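Long-range contacts in putative C39-like peptidase (Bacillus anthracis, PDB 3ERV), which is of unknown function but probably acts as a papain-like cysteine peptidase of clan CA, related to the C39 peptidases: residues T149-P155 and K208-W213; L156-T162 and I173-E177. All blocks are in the same frame, centred on the assembly; numbering follows the deposited sequence.

Both contacts organise the chain that leaves strand 145-150 and returns as strand 177-185, its antiparallel neighbour in the main sheet. Contact 1 sets the turn 149-155 against helix 206-215; contact 2, lying between its two segments in sequence, closes the base of the hairpin 162-173. Their centres are about 11 Å apart, and they touch directly: Ala151 N probably hydrogen-bonds to Asn176 O at 2.7 Å, while Asn150 ND2 packs on Leu156 CG at 3.7 Å. Both lie close to a possible Cys50-His178-Asp194 triad, of the kind expected in a clan CA peptidase: the Phe153 ring of contact 1 touches it, whereas the side chain of Asn176 in contact 2 only comes near.

Contact 1: residues T149-P155 and K208-W213; sequences TNATFAP and KFEQAW
Ala212 CB is cupped by the end of strand 145-150 and the turn that follows it, so that one face of helix 206-215 is docked on the loop end of a strand in the main antiparallel sheet. Ala212 CB meets Thr149 OG1 and Ala154 C, each at 3.5 Å, and lies close to Asn150 ND2. Beside it, Pro155 CG presses on Gln211 CB at 3.2 Å, a tight fit, while the Pro155 ring and the Lys208 chain cross at about a right angle. Lys208 CD also rests on the methyl of Ala154. On the inner side Phe153 and Phe209 run side by side, Phe153 CD1 4.1 Å from Phe209 CE1. Both rings extend this packing to Ile192 and Val204, and Phe153 also touches Asp194 of the putative catalytic triad.

No direct hydrogen bond joins turn and helix; two waters do the bridging instead. One links Thr149 OG1 to Phe209 O. The oxygen of this water sits over the centre of the Phe209 ring, 3.0 Å above the ring plane. Thr149 can use it because its hydroxyl stands anti to the backbone N (chi1 -177°). The second accepts from Asn150 ND2 and donates to Ala212 O.

Behind this shell the type I turn from Asn150 to Phe153 is braced by its own side chains. Asn150 OD1 takes both Thr152 N, in an Asx turn, and Thr152 OG1, the hydroxyl at 2.6 Å in the carbonyl plane on a lone pair. Thr152 OG1 in turn accepts from Ala154 N, forming an ST turn. The other end of the Asn150 amide is fixed too: Asn150 ND2 donates to Ala154 O at 2.8 Å, with that oxygen just 9° out of the amide plane.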
# COMPACT_ATOMS: atom_id res chain seq x y z
N THR A 149 -3.16 3.60 -3.43
CA THR A 149 -4.26 4.41 -3.99
C THR A 149 -3.85 5.86 -3.87
O THR A 149 -2.65 6.13 -3.82
CB THR A 149 -5.60 4.18 -3.27
OG1 THR A 149 -6.63 4.94 -3.91
CG2 THR A 149 -5.54 4.62 -1.79
N ASN A 150 -4.81 6.79 -3.82
CA ASN A 150 -4.45 8.17 -3.47
C ASN A 150 -5.22 8.62 -2.23
O ASN A 150 -6.25 8.06 -1.90
CB ASN A 150 -4.68 9.14 -4.64
CG ASN A 150 -6.16 9.47 -4.83
OD1 ASN A 150 -6.73 10.28 -4.09
ND2 ASN A 150 -6.79 8.80 -5.74
N ALA A 151 -4.70 9.63 -1.54
CA ALA A 151 -5.24 10.03 -0.23
C ALA A 151 -6.75 10.39 -0.20
O ALA A 151 -7.37 10.33 0.89
CB ALA A 151 -4.40 11.14 0.35
N THR A 152 -7.34 10.74 -1.36
CA THR A 152 -8.77 11.10 -1.42
C THR A 152 -9.67 9.89 -1.61
O THR A 152 -10.89 9.99 -1.45
CB THR A 152 -9.13 12.05 -2.62
OG1 THR A 152 -9.13 11.30 -3.84
CG2 THR A 152 -8.17 13.23 -2.71
N PHE A 153 -9.08 8.76 -1.99
CA PHE A 153 -9.86 7.57 -2.23
C PHE A 153 -10.91 7.78 -3.33
O PHE A 153 -11.94 7.10 -3.36
CB PHE A 153 -10.53 7.10 -0.94
CG PHE A 153 -9.55 6.91 0.20
CD1 PHE A 153 -8.48 6.02 0.07
CD2 PHE A 153 -9.71 7.60 1.38
CE1 PHE A 153 -7.58 5.86 1.11
CE2 PHE A 153 -8.81 7.44 2.42
CZ PHE A 153 -7.73 6.57 2.28
N ALA A 154 -10.63 8.71 -4.24
CA ALA A 154 -11.47 8.91 -5.42
C ALA A 154 -10.56 9.19 -6.59
O ALA A 154 -9.41 9.62 -6.41
CB ALA A 154 -12.48 10.05 -5.20
N PRO A 155 -11.07 8.93 -7.81
CA PRO A 155 -10.26 9.14 -9.01
C PRO A 155 -9.78 10.60 -9.10
O PRO A 155 -10.47 11.55 -8.66
CB PRO A 155 -11.22 8.77 -10.15
CG PRO A 155 -12.20 7.81 -9.49
CD PRO A 155 -12.39 8.34 -8.10
N LYS A 208 -16.00 4.92 -5.73
CA LYS A 208 -14.92 5.88 -5.92
C LYS A 208 -13.56 5.28 -5.50
O LYS A 208 -12.53 5.46 -6.16
CB LYS A 208 -15.20 7.12 -5.08
CG LYS A 208 -16.39 7.98 -5.55
CD LYS A 208 -15.92 9.01 -6.54
CE LYS A 208 -16.77 9.00 -7.84
NZ LYS A 208 -16.31 7.99 -8.89
N PHE A 209 -13.59 4.57 -4.37
CA PHE A 209 -12.46 3.80 -3.87
C PHE A 209 -11.89 2.87 -4.92
O PHE A 209 -10.68 2.85 -5.18
CB PHE A 209 -12.86 2.98 -2.63
CG PHE A 209 -11.69 2.26 -2.00
CD1 PHE A 209 -10.97 2.84 -0.97
CD2 PHE A 209 -11.29 1.01 -2.47
CE1 PHE A 209 -9.90 2.17 -0.39
CE2 PHE A 209 -10.23 0.34 -1.90
CZ PHE A 209 -9.53 0.92 -0.86
N GLU A 210 -12.77 2.09 -5.54
CA GLU A 210 -12.31 1.11 -6.50
C GLU A 210 -11.69 1.76 -7.71
O GLU A 210 -10.73 1.24 -8.30
CB GLU A 210 -13.47 0.21 -6.93
CG GLU A 210 -14.20 -0.48 -5.79
CD GLU A 210 -15.41 -1.27 -6.29
OE1 GLU A 210 -15.82 -1.01 -7.44
OE2 GLU A 210 -15.96 -2.12 -5.55
N GLN A 211 -12.26 2.91 -8.10
CA GLN A 211 -11.82 3.61 -9.31
C GLN A 211 -10.47 4.27 -9.09
O GLN A 211 -9.58 4.24 -9.97
CB GLN A 211 -12.86 4.66 -9.72
CG GLN A 211 -14.12 4.07 -10.32
CD GLN A 211 -15.22 5.11 -10.50
OE1 GLN A 211 -15.27 6.12 -9.78
NE2 GLN A 211 -16.11 4.86 -11.46
N ALA A 212 -10.31 4.88 -7.92
CA ALA A 212 -9.02 5.41 -7.47
C ALA A 212 -7.92 4.31 -7.48
O ALA A 212 -6.82 4.54 -7.97
CB ALA A 212 -9.16 6.04 -6.09
N TRP A 213 -8.27 3.14 -6.94
CA TRP A 213 -7.36 1.96 -6.86
C TRP A 213 -6.92 1.52 -8.25
O TRP A 213 -5.72 1.33 -8.51
CB TRP A 213 -8.03 0.78 -6.13
CG TRP A 213 -7.16 -0.45 -6.11
CD1 TRP A 213 -5.94 -0.59 -5.50
CD2 TRP A 213 -7.43 -1.70 -6.75
NE1 TRP A 213 -5.45 -1.88 -5.70
CE2 TRP A 213 -6.34 -2.57 -6.48
CE3 TRP A 213 -8.50 -2.17 -7.54
CZ2 TRP A 213 -6.28 -3.87 -6.97
CZ3 TRP A 213 -8.44 -3.47 -8.03
CH2 TRP A 213 -7.35 -4.31 -7.73
O HOH W 1 -8.75 3.28 -3.20
O HOH W 2 -5.94 7.30 -8.04

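Contact 2: residues L156-T162 and I173-E177; sequences LDEDEFT and ITYNE
Ile173 O receives the backbone N-H of Thr162 at 2.8 Å (N to O) in a nearly straight bond (165°), and the same oxygen takes a CA-H contact from Phe161 CA at 3.3 Å. With the return bond from Ile173 N to Thr162 O, this makes Thr162 and Ile173 an antiparallel hydrogen-bonded pair, closing the base of the beta hairpin formed by strands 162-166 and 169-173.

The side chains of this pair share one face of the hairpin, where Thr162 CB packs on Ile173 CG1. Tyr175 joins them from the following turn: Thr162 OG1 makes a weak hydrogen bond to Tyr175 OH, and Ile173 CD1 lies over one ring face of the tyrosine, offset toward the rim.

Thr174 CB sits over a face of the Phe161 ring, 4.3 Å from the centroid, in a CH-pi contact, and Thr174 CG2 approaches Phe161 CE2 at 3.6 Å. Glu158 O lies in the ring plane at the Phe161 edge, while Met216 touches both Phe161 and Thr174. Leu156 comes in tip to tip with Thr174, Leu156 CD1 lying 3.8 Å from Thr174 OG1 and equally near Asn176 CB.

That hydroxyl is held by the type I turn from Thr174 to Glu177. A chi1 of 167° turns the hydroxyl of Thr174 away from its own amide nitrogen, and OG1 accepts from Asn176 N, completing an ST turn. It accepts from Asn176 ND2 as well, so backbone and side chain of one residue grip the same oxygen. Glu160, bent at chi2, brings its carboxylate across this amide, the two planes 72° apart and Glu160 OE1 3.1 Å from Asn176 ND2.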
# COMPACT_ATOMS: atom_id res chain seq x y z
N LEU A 156 -8.57 10.78 -9.62
CA LEU A 156 -8.02 12.10 -9.67
C LEU A 156 -8.09 12.54 -11.11
O LEU A 156 -8.01 11.72 -12.04
CB LEU A 156 -6.57 12.13 -9.19
CG LEU A 156 -6.28 11.89 -7.70
CD1 LEU A 156 -4.77 11.71 -7.42
CD2 LEU A 156 -6.91 12.97 -6.82
N ASP A 157 -8.26 13.84 -11.27
CA ASP A 157 -8.12 14.48 -12.55
C ASP A 157 -6.72 14.20 -13.08
O ASP A 157 -5.75 14.21 -12.32
CB ASP A 157 -8.26 15.97 -12.33
CG ASP A 157 -8.55 16.72 -13.60
OD1 ASP A 157 -9.63 17.37 -13.62
OD2 ASP A 157 -7.72 16.69 -14.56
N GLU A 158 -6.62 14.03 -14.38
CA GLU A 158 -5.36 13.74 -15.03
C GLU A 158 -4.26 14.73 -14.75
O GLU A 158 -3.09 14.37 -14.75
CB GLU A 158 -5.55 13.66 -16.55
CG GLU A 158 -5.88 12.29 -17.06
CD GLU A 158 -4.67 11.35 -16.99
OE1 GLU A 158 -4.89 10.13 -16.82
OE2 GLU A 158 -3.51 11.85 -17.09
N ASP A 159 -4.62 15.99 -14.52
CA ASP A 159 -3.61 17.04 -14.36
C ASP A 159 -2.94 17.01 -12.99
O ASP A 159 -1.90 17.66 -12.80
CB ASP A 159 -4.18 18.43 -14.66
CG ASP A 159 -5.41 18.77 -13.83
OD1 ASP A 159 -5.71 18.05 -12.84
OD2 ASP A 159 -6.07 19.79 -14.16
N GLU A 160 -3.54 16.25 -12.06
CA GLU A 160 -2.90 15.90 -10.78
C GLU A 160 -1.63 15.01 -10.90
O GLU A 160 -0.81 15.01 -10.01
CB GLU A 160 -3.90 15.21 -9.86
CG GLU A 160 -5.15 15.99 -9.55
CD GLU A 160 -5.12 16.52 -8.14
OE1 GLU A 160 -4.11 16.26 -7.45
OE2 GLU A 160 -6.07 17.20 -7.72
N PHE A 161 -1.47 14.28 -12.00
CA PHE A 161 -0.28 13.40 -12.17
C PHE A 161 0.91 14.09 -12.82
O PHE A 161 0.74 15.06 -13.56
CB PHE A 161 -0.63 12.14 -12.94
CG PHE A 161 -1.59 11.28 -12.21
CD1 PHE A 161 -2.93 11.56 -12.24
CD2 PHE A 161 -1.13 10.21 -11.44
CE1 PHE A 161 -3.82 10.78 -11.54
CE2 PHE A 161 -2.01 9.42 -10.74
CZ PHE A 161 -3.35 9.71 -10.78
N THR A 162 2.11 13.61 -12.50
CA THR A 162 3.32 13.92 -13.26
C THR A 162 3.84 12.63 -13.89
O THR A 162 3.53 11.52 -13.43
CB THR A 162 4.48 14.42 -12.38
OG1 THR A 162 4.00 15.33 -11.39
CG2 THR A 162 5.56 15.09 -13.24
N ILE A 173 3.22 9.48 -11.31
CA ILE A 173 3.21 9.73 -9.89
C ILE A 173 2.24 10.87 -9.54
O ILE A 173 1.92 11.72 -10.38
CB ILE A 173 4.65 10.05 -9.33
CG1 ILE A 173 5.12 11.44 -9.74
CG2 ILE A 173 5.70 8.92 -9.64
CD1 ILE A 173 4.92 12.42 -8.63
N THR A 174 1.72 10.84 -8.33
CA THR A 174 0.98 11.94 -7.79
C THR A 174 1.37 12.07 -6.34
O THR A 174 1.46 11.07 -5.65
CB THR A 174 -0.58 11.74 -7.88
OG1 THR A 174 -1.18 12.74 -7.06
CG2 THR A 174 -1.03 10.36 -7.37
N TYR A 175 1.57 13.31 -5.86
CA TYR A 175 1.97 13.51 -4.46
C TYR A 175 0.81 13.31 -3.50
O TYR A 175 0.91 13.59 -2.32
CB TYR A 175 2.63 14.86 -4.28
CG TYR A 175 3.47 15.27 -5.48
CD1 TYR A 175 4.81 14.87 -5.61
CD2 TYR A 175 2.91 16.06 -6.51
CE1 TYR A 175 5.58 15.26 -6.71
CE2 TYR A 175 3.67 16.47 -7.63
CZ TYR A 175 5.00 16.06 -7.73
OH TYR A 175 5.74 16.45 -8.83
N ASN A 176 -0.29 12.84 -4.04
CA ASN A 176 -1.44 12.34 -3.31
C ASN A 176 -1.28 10.83 -3.00
O ASN A 176 -2.16 10.24 -2.38
CB ASN A 176 -2.66 12.42 -4.30
CG ASN A 176 -3.28 13.78 -4.37
OD1 ASN A 176 -4.24 14.05 -3.66
ND2 ASN A 176 -2.74 14.65 -5.25
N GLU A 177 -0.24 10.19 -3.55
CA GLU A 177 -0.08 8.72 -3.39
C GLU A 177 -0.22 8.34 -1.93
O GLU A 177 0.34 8.99 -1.05
CB GLU A 177 1.30 8.24 -3.89
CG GLU A 177 1.52 6.69 -3.80
CD GLU A 177 2.38 6.19 -2.61
OE1 GLU A 177 2.85 7.00 -1.78
OE2 GLU A 177 2.57 4.95 -2.50